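Local coordinates for lipoprotein (Colwellia psychrerythraea, PDB 3O0Y) that is of unknown function but, as a DUF885-family lipoprotein related to metallopeptidases, may have a peptidase-like role, at residues A38-F43 and F459-I463; T51-L55 and S406-D410; R521-I525 and V539-E544. All blocks are in the same frame, centred on the assembly; numbering follows the deposited sequence.

Contact 1 (A38-F43 and F459-I463); sequences AKQSLF and FLRRI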
loop_
_atom_site.group_PDB
_atom_site.type_symbol
_atom_site.label_atom_id
_atom_site.label_comp_id
_atom_site.label_asym_id
_atom_site.label_seq_id
_atom_site.Cartn_x
_atom_site.Cartn_y
_atom_site.Cartn_z
ATOM N N ALA A 38 -5.862 -9.976 -19.462
ATOM C CA ALA A 38 -5.542 -8.896 -18.521
ATOM C C ALA A 38 -4.413 -9.247 -17.551
ATOM O O ALA A 38 -3.462 -8.480 -17.410
ATOM C CB ALA A 38 -6.805 -8.403 -17.730
ATOM N N LYS A 39 -4.548 -10.389 -16.887
ATOM C CA LYS A 39 -3.474 -10.826 -16.012
ATOM C C LYS A 39 -2.113 -10.883 -16.729
ATOM O O LYS A 39 -1.130 -10.329 -16.237
ATOM C CB LYS A 39 -3.848 -12.192 -15.493
ATOM C CG LYS A 39 -2.692 -12.838 -14.747
ATOM C CD LYS A 39 -3.118 -14.212 -14.331
ATOM C CE LYS A 39 -2.472 -15.310 -14.916
ATOM N NZ LYS A 39 -2.571 -16.616 -14.069
ATOM N N GLN A 40 -2.061 -11.559 -17.880
ATOM C CA GLN A 40 -0.789 -11.862 -18.545
ATOM C C GLN A 40 -0.176 -10.596 -19.145
ATOM O O GLN A 40 1.040 -10.376 -19.051
ATOM C CB GLN A 40 -0.969 -13.001 -19.561
ATOM C CG GLN A 40 -1.376 -14.301 -18.860
ATOM C CD GLN A 40 -1.311 -15.528 -19.711
ATOM O OE1 GLN A 40 -1.543 -15.484 -20.915
ATOM N NE2 GLN A 40 -1.065 -16.662 -19.064
ATOM N N SER A 41 -1.005 -9.735 -19.663
ATOM C CA SER A 41 -0.516 -8.522 -20.285
ATOM C C SER A 41 0.014 -7.526 -19.240
ATOM O O SER A 41 1.043 -6.877 -19.477
ATOM C CB SER A 41 -1.578 -7.838 -21.105
ATOM O OG SER A 41 -1.763 -8.571 -22.285
ATOM N N LEU A 42 -0.699 -7.379 -18.141
ATOM C CA LEU A 42 -0.258 -6.452 -17.097
ATOM C C LEU A 42 1.076 -6.955 -16.567
ATOM O O LEU A 42 2.039 -6.171 -16.470
ATOM C CB LEU A 42 -1.280 -6.400 -15.960
ATOM C CG LEU A 42 -0.930 -5.482 -14.800
ATOM C CD1 LEU A 42 -0.665 -4.016 -15.226
ATOM C CD2 LEU A 42 -1.996 -5.651 -13.665
ATOM N N PHE A 43 1.108 -8.224 -16.167
ATOM C CA PHE A 43 2.324 -8.731 -15.536
ATOM C C PHE A 43 3.548 -8.880 -16.468
ATOM O O PHE A 43 4.670 -8.733 -15.998
ATOM C CB PHE A 43 2.067 -10.008 -14.808
ATOM C CG PHE A 43 1.410 -9.812 -13.502
ATOM C CD1 PHE A 43 0.105 -10.209 -13.290
ATOM C CD2 PHE A 43 2.107 -9.189 -12.466
ATOM C CE1 PHE A 43 -0.492 -10.019 -12.042
ATOM C CE2 PHE A 43 1.560 -9.067 -11.232
ATOM C CZ PHE A 43 0.245 -9.462 -11.010
ATOM N N PHE A 459 -7.583 -14.605 -11.505
ATOM C CA PHE A 459 -6.389 -14.295 -10.732
ATOM C C PHE A 459 -6.314 -12.862 -10.277
ATOM O O PHE A 459 -6.025 -12.600 -9.106
ATOM C CB PHE A 459 -5.089 -14.605 -11.444
ATOM C CG PHE A 459 -3.902 -14.396 -10.591
ATOM C CD1 PHE A 459 -3.484 -15.341 -9.708
ATOM C CD2 PHE A 459 -3.190 -13.229 -10.714
ATOM C CE1 PHE A 459 -2.336 -15.091 -8.913
ATOM C CE2 PHE A 459 -2.105 -12.962 -9.926
ATOM C CZ PHE A 459 -1.692 -13.893 -9.009
ATOM N N LEU A 460 -6.670 -11.902 -11.114
ATOM C CA LEU A 460 -6.537 -10.536 -10.644
ATOM C C LEU A 460 -7.490 -10.202 -9.479
ATOM O O LEU A 460 -7.190 -9.322 -8.653
ATOM C CB LEU A 460 -6.801 -9.565 -11.798
ATOM C CG LEU A 460 -5.661 -9.418 -12.822
ATOM C CD1 LEU A 460 -6.037 -8.342 -13.922
ATOM C CD2 LEU A 460 -4.313 -9.082 -12.189
ATOM N N ARG A 461 -8.568 -10.970 -9.362
ATOM C CA ARG A 461 -9.437 -10.857 -8.211
ATOM C C ARG A 461 -8.842 -11.360 -6.919
ATOM O O ARG A 461 -9.235 -10.882 -5.842
ATOM C CB ARG A 461 -10.786 -11.540 -8.394
ATOM C CG ARG A 461 -11.722 -10.647 -9.269
ATOM C CD ARG A 461 -13.176 -11.030 -8.996
ATOM N NE ARG A 461 -13.619 -10.802 -7.610
ATOM C CZ ARG A 461 -14.797 -11.130 -7.123
ATOM N NH1 ARG A 461 -15.741 -11.750 -7.853
ATOM N NH2 ARG A 461 -15.072 -10.874 -5.854
ATOM N N ARG A 462 -7.880 -12.260 -7.005
ATOM C CA ARG A 462 -7.221 -12.755 -5.828
ATOM C C ARG A 462 -6.211 -11.776 -5.190
ATOM O O ARG A 462 -5.882 -11.897 -4.017
ATOM C CB ARG A 462 -6.547 -14.116 -6.062
ATOM C CG ARG A 462 -7.524 -15.150 -6.486
ATOM C CD ARG A 462 -6.902 -16.360 -7.024
ATOM N NE ARG A 462 -6.116 -17.034 -6.006
ATOM C CZ ARG A 462 -5.283 -18.055 -6.255
ATOM N NH1 ARG A 462 -5.178 -18.550 -7.485
ATOM N NH2 ARG A 462 -4.636 -18.653 -5.273
ATOM N N ILE A 463 -5.747 -10.813 -5.958
ATOM C CA ILE A 463 -4.792 -9.784 -5.517
ATOM C C ILE A 463 -5.298 -8.355 -5.733
ATOM O O ILE A 463 -4.503 -7.395 -5.759
ATOM C CB ILE A 463 -3.469 -9.920 -6.268
ATOM C CG1 ILE A 463 -3.677 -9.894 -7.781
ATOM C CG2 ILE A 463 -2.819 -11.302 -5.923
ATOM C CD1 ILE A 463 -2.361 -9.473 -8.598
#
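L460 reaches into helix 27-44 as a knob, its forked end lodged among A38, K39, L42 and F43. The CD1 branch of L460 lies 3.9 Å from A38 CB, while its CD2 branch heads the other way, toward F43. Beside it, K39 crosses F459 at about a right angle, and K39 CD packs 3.5 Å from F459 CB and nearly as close to CD2 of that ring, obliquely. With CG anti to the backbone N (chi1 171°), K39 runs out toward F459; its CG and CD carry the contact, and the chain bends only beyond them. Cutting this side chain back to an alanine is likely to strip the cover from F459 CB and leave that side of the ring less firmly held. F43 closes the far end: I463 CD1 meets it in the plane of the ring, at the edge, 3.6 Å from F43 CZ, and F43 CE1 in turn sits at the edge of the F459 ring. Further out, M109 of helix 100-117 packs on L460, and L55 touches both phenylalanines. No hydrogen bond links the two segments; this is a single knob-into-hole contact of a short, weakly bonded helical turn with the N-terminal helix of the model.

Contact 2 (T51-L55 and S406-D410); sequences TMYGL and SPAVD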
loop_
_atom_site.group_PDB
_atom_site.type_symbol
_atom_site.label_atom_id
_atom_site.label_comp_id
_atom_site.label_asym_id
_atom_site.label_seq_id
_atom_site.Cartn_x
_atom_site.Cartn_y
_atom_site.Cartn_z
ATOM N N THR A 51 7.397 -10.893 -10.082
ATOM C CA THR A 51 8.339 -11.436 -9.070
ATOM C C THR A 51 7.857 -11.307 -7.594
ATOM O O THR A 51 7.984 -12.249 -6.806
ATOM C CB THR A 51 9.727 -10.769 -9.251
ATOM O OG1 THR A 51 10.194 -11.066 -10.574
ATOM C CG2 THR A 51 10.717 -11.262 -8.112
ATOM N N MET A 52 7.290 -10.151 -7.249
ATOM C CA MET A 52 6.745 -9.871 -5.912
ATOM C C MET A 52 5.731 -10.948 -5.522
ATOM O O MET A 52 5.759 -11.477 -4.386
ATOM C CB MET A 52 6.114 -8.443 -5.890
ATOM C CG MET A 52 5.861 -7.835 -4.579
ATOM S SD MET A 52 5.158 -6.131 -4.770
ATOM C CE MET A 52 3.685 -6.494 -5.719
ATOM N N TYR A 53 4.878 -11.357 -6.464
ATOM C CA TYR A 53 3.843 -12.354 -6.170
ATOM C C TYR A 53 4.290 -13.783 -6.377
ATOM O O TYR A 53 3.609 -14.762 -5.978
ATOM C CB TYR A 53 2.639 -12.080 -7.035
ATOM C CG TYR A 53 1.807 -11.015 -6.482
ATOM C CD1 TYR A 53 1.234 -11.203 -5.232
ATOM C CD2 TYR A 53 1.593 -9.862 -7.142
ATOM C CE1 TYR A 53 0.464 -10.298 -4.673
ATOM C CE2 TYR A 53 0.789 -8.854 -6.539
ATOM C CZ TYR A 53 0.272 -9.114 -5.282
ATOM O OH TYR A 53 -0.548 -8.278 -4.534
ATOM N N GLY A 54 5.524 -13.932 -6.846
ATOM C CA GLY A 54 6.096 -15.232 -7.091
ATOM C C GLY A 54 5.576 -15.926 -8.336
ATOM O O GLY A 54 5.522 -17.172 -8.371
ATOM N N LEU A 55 5.157 -15.148 -9.335
ATOM C CA LEU A 55 4.598 -15.675 -10.542
ATOM C C LEU A 55 5.703 -16.091 -11.508
ATOM O O LEU A 55 6.813 -15.509 -11.480
ATOM C CB LEU A 55 3.719 -14.661 -11.236
ATOM C CG LEU A 55 2.577 -14.115 -10.371
ATOM C CD1 LEU A 55 1.719 -13.196 -11.266
ATOM C CD2 LEU A 55 1.804 -15.307 -9.641
ATOM N N SER A 406 2.507 -8.731 1.198
ATOM C CA SER A 406 1.785 -9.978 0.923
ATOM C C SER A 406 2.707 -11.194 0.776
ATOM O O SER A 406 3.876 -11.067 0.371
ATOM C CB SER A 406 1.017 -9.798 -0.361
ATOM O OG SER A 406 0.492 -11.071 -0.853
ATOM N N PRO A 407 2.198 -12.364 1.133
ATOM C CA PRO A 407 2.952 -13.576 0.729
ATOM C C PRO A 407 3.029 -13.736 -0.809
ATOM O O PRO A 407 2.241 -13.178 -1.547
ATOM C CB PRO A 407 2.117 -14.702 1.279
ATOM C CG PRO A 407 0.974 -14.053 2.086
ATOM C CD PRO A 407 0.834 -12.683 1.533
ATOM N N ALA A 408 3.994 -14.499 -1.265
ATOM C CA ALA A 408 3.946 -15.020 -2.624
ATOM C C ALA A 408 2.750 -15.977 -2.706
ATOM O O ALA A 408 2.417 -16.626 -1.694
ATOM C CB ALA A 408 5.278 -15.793 -2.887
ATOM N N VAL A 409 2.106 -16.051 -3.865
ATOM C CA VAL A 409 0.906 -16.875 -4.016
ATOM C C VAL A 409 1.162 -18.277 -3.514
ATOM O O VAL A 409 0.372 -18.851 -2.777
ATOM C CB VAL A 409 0.356 -16.871 -5.426
ATOM C CG1 VAL A 409 -0.958 -17.663 -5.492
ATOM C CG2 VAL A 409 0.156 -15.488 -5.857
ATOM N N ASP A 410 2.355 -18.823 -3.782
ATOM C CA ASP A 410 2.646 -20.213 -3.366
ATOM C C ASP A 410 3.100 -20.399 -1.957
ATOM O O ASP A 410 3.299 -21.519 -1.534
ATOM C CB ASP A 410 3.657 -20.903 -4.318
ATOM C CG ASP A 410 5.056 -20.308 -4.246
ATOM O OD1 ASP A 410 5.365 -19.553 -3.253
ATOM O OD2 ASP A 410 5.842 -20.609 -5.198
HETATM O O HOH W 1 4.866 -9.681 -1.714
HETATM O O HOH W 2 4.072 -17.905 -5.911
HETATM O O HOH W 3 -1.943 -9.984 -2.442
HETATM O O HOH W 4 7.213 -18.378 -6.009
#
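The carbonyl oxygen of Y53 takes the one direct hydrogen bond between these segments, from V409 N at 2.9 Å and nearly straight, with an N-H...O angle of 163°. The donor is tilted 22° from the carbonyl plane, and a water that accepts from D410 N lies within bonding range of the same oxygen. V409 CG2 also leans on Y53 O, 3.5 Å away, and reaches on to L55 CD2. The helix gives way here: G54, with positive phi, makes a Schellman motif, and a CB there would probably lie too close to A408 CB. At the other end of the contact, S406 OG sits at the edge of the Y53 ring, 3.9 Å from CE1. Its position anti to the backbone N (chi1 168°) turns that hydroxyl toward both the ring and P407 O, to which it donates at 2.8 Å, in the carbonyl plane and on a lone pair, which helps fix its rotation; one water then joins S406 OG to Y53 OH. A further water donates to S406 O at 2.7 Å and, weakly, to M52 O. The loop 406-410, which leaves strand 402-405 on its way to strand 416-419, thus lies against the end of helix 47-53, with helix 444-452 behind S406 and P407, and F459 of helix 459-462 touching V409.

Contact 3 (R521-I525 and V539-E544); sequences REQAI and VVAEIE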
loop_
_atom_site.group_PDB
_atom_site.type_symbol
_atom_site.label_atom_id
_atom_site.label_comp_id
_atom_site.label_asym_id
_atom_site.label_seq_id
_atom_site.Cartn_x
_atom_site.Cartn_y
_atom_site.Cartn_z
ATOM N N ARG A 521 1.222 22.946 2.088
ATOM C CA ARG A 521 1.948 21.942 2.843
ATOM C C ARG A 521 2.056 22.331 4.325
ATOM O O ARG A 521 1.760 21.542 5.230
ATOM C CB ARG A 521 3.306 21.704 2.192
ATOM C CG ARG A 521 4.283 20.929 2.975
ATOM C CD ARG A 521 5.662 21.031 2.368
ATOM N NE ARG A 521 6.687 20.345 3.145
ATOM C CZ ARG A 521 7.317 20.827 4.221
ATOM N NH1 ARG A 521 8.172 20.056 4.849
ATOM N NH2 ARG A 521 7.108 22.048 4.670
ATOM N N GLU A 522 2.374 23.569 4.561
ATOM C CA GLU A 522 2.639 23.997 5.940
ATOM C C GLU A 522 1.380 24.048 6.767
ATOM O O GLU A 522 1.414 23.670 7.914
ATOM C CB GLU A 522 3.324 25.355 5.933
ATOM C CG GLU A 522 4.769 25.331 5.315
ATOM C CD GLU A 522 4.808 25.092 3.803
ATOM O OE1 GLU A 522 3.885 25.531 3.033
ATOM O OE2 GLU A 522 5.788 24.393 3.392
ATOM N N GLN A 523 0.261 24.430 6.165
ATOM C CA GLN A 523 -1.044 24.456 6.856
ATOM C C GLN A 523 -1.482 23.042 7.179
ATOM O O GLN A 523 -2.042 22.783 8.289
ATOM C CB GLN A 523 -2.118 25.183 6.007
ATOM C CG GLN A 523 -1.880 26.664 5.877
ATOM C CD GLN A 523 -2.567 27.306 4.658
ATOM O OE1 GLN A 523 -3.269 26.654 3.900
ATOM N NE2 GLN A 523 -2.409 28.600 4.515
ATOM N N ALA A 524 -1.251 22.119 6.229
ATOM C CA ALA A 524 -1.638 20.723 6.437
ATOM C C ALA A 524 -0.787 20.114 7.573
ATOM O O ALA A 524 -1.311 19.415 8.463
ATOM C CB ALA A 524 -1.476 19.916 5.097
ATOM N N ILE A 525 0.520 20.398 7.574
ATOM C CA ILE A 525 1.396 19.904 8.661
ATOM C C ILE A 525 0.903 20.413 10.042
ATOM O O ILE A 525 0.745 19.633 10.995
ATOM C CB ILE A 525 2.868 20.359 8.444
ATOM C CG1 ILE A 525 3.481 19.653 7.234
ATOM C CG2 ILE A 525 3.742 20.059 9.714
ATOM C CD1 ILE A 525 4.716 20.229 6.714
ATOM N N VAL A 539 4.785 13.783 10.737
ATOM C CA VAL A 539 3.777 14.515 10.003
ATOM C C VAL A 539 4.272 15.063 8.686
ATOM O O VAL A 539 3.555 14.996 7.708
ATOM C CB VAL A 539 3.107 15.567 10.872
ATOM C CG1 VAL A 539 2.039 16.348 10.038
ATOM C CG2 VAL A 539 2.425 14.845 12.027
ATOM N N VAL A 540 5.488 15.593 8.642
ATOM C CA VAL A 540 6.095 16.107 7.404
ATOM C C VAL A 540 6.105 15.002 6.325
ATOM O O VAL A 540 5.663 15.223 5.182
ATOM C CB VAL A 540 7.525 16.615 7.588
ATOM C CG1 VAL A 540 8.118 16.871 6.219
ATOM C CG2 VAL A 540 7.527 17.943 8.384
ATOM N N ALA A 541 6.524 13.787 6.704
ATOM C CA ALA A 541 6.550 12.699 5.726
ATOM C C ALA A 541 5.147 12.319 5.242
ATOM O O ALA A 541 4.965 12.006 4.057
ATOM C CB ALA A 541 7.283 11.495 6.285
ATOM N N GLU A 542 4.153 12.335 6.137
ATOM C CA GLU A 542 2.805 12.046 5.746
ATOM C C GLU A 542 2.251 13.068 4.767
ATOM O O GLU A 542 1.673 12.725 3.703
ATOM C CB GLU A 542 1.904 11.976 6.965
ATOM C CG GLU A 542 2.218 10.865 7.907
ATOM C CD GLU A 542 1.799 9.530 7.412
ATOM O OE1 GLU A 542 0.721 9.386 6.750
ATOM O OE2 GLU A 542 2.587 8.622 7.677
ATOM N N ILE A 543 2.354 14.342 5.121
ATOM C CA ILE A 543 1.813 15.388 4.229
ATOM C C ILE A 543 2.497 15.316 2.836
ATOM O O ILE A 543 1.829 15.349 1.804
ATOM C CB ILE A 543 1.975 16.825 4.851
ATOM C CG1 ILE A 543 1.130 16.937 6.116
ATOM C CG2 ILE A 543 1.685 17.955 3.745
ATOM C CD1 ILE A 543 -0.337 16.452 6.019
ATOM N N GLU A 544 3.813 15.085 2.783
ATOM C CA GLU A 544 4.478 14.940 1.483
ATOM C C GLU A 544 4.057 13.681 0.706
ATOM O O GLU A 544 3.966 13.671 -0.498
ATOM C CB GLU A 544 6.003 15.050 1.605
ATOM C CG GLU A 544 6.389 16.489 2.175
ATOM C CD GLU A 544 7.856 16.758 2.343
ATOM O OE1 GLU A 544 8.668 15.899 1.917
ATOM O OE2 GLU A 544 8.209 17.880 2.795
#
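Segments 521-525 and 539-544 are both helical, their axes passing 9.6 Å apart at 127° between N-to-C directions, with I525 and V539 the closest pair of CA atoms. At the end away from that pair, R521 grips E544 side-on with two nitrogens that share one oxygen: NE donates to E544 OE2 at 2.9 Å, and NH1 donates to the same OE2 at 3.0 Å. The oxygen lies close to the guanidinium plane, yet the carboxylate itself is turned 48° from it. NE is received on the anti lone pair, whereas NH1 comes in nearly along the C-O axis. R521 gets there by staying extended from CG to NE, with CG anti to its own N (chi1 168°), and E544 answers with a chain extended beyond CG. The remaining terminal nitrogen, R521 NH2, donates to E522 OE2 at 3.0 Å, so the arginine stands between two carboxylates and probably eases the repulsion between them.

An apolar group packs against one face of the guanidinium: I525 CD1 lies over its centre, 3.6 Å above the plane, and also meets V540 CG2, while V540 CG1 approaches NH1 obliquely. Deeper in, I543 fills the angle between the helices: its CD1 packs 3.8 Å from A524 CB, its CG1 meets I525 CG1 at the same separation, and its CG2 lies by the aliphatic CG of R521. V539 CG1 rests against the backbone of I525. V510 and L514 of helix 491-515 lie behind I543 and A524, and V198 touches both partners of the salt bridge. Helices 521-532 and 536-548 follow one another through a very short link, giving a splayed helical hairpin with an apolar inside and a salt-bridge network at its margin.

Overall arrangement
Contacts 1 and 2 belong to one neighbourhood: their centres lie 12 Å apart, and they touch directly through Y53 on I463 and R462 on V409. Successive helices 27-44 and 47-53 supply one side of each, and contact 2 is nested within the chain loop that contact 1 closes. Contact 3 lies across the chain's centre, about 35 Å from contact 1 between centres, and joins two helices adjacent in sequence. All three are partly buried, none wholly core or surface. Their chemistry differs: contact 1 is apolar without hydrogen bonds, contact 2, where helix end meets loop, relies on backbone groups and water, and contact 3 pairs an apolar interior with charged side chains.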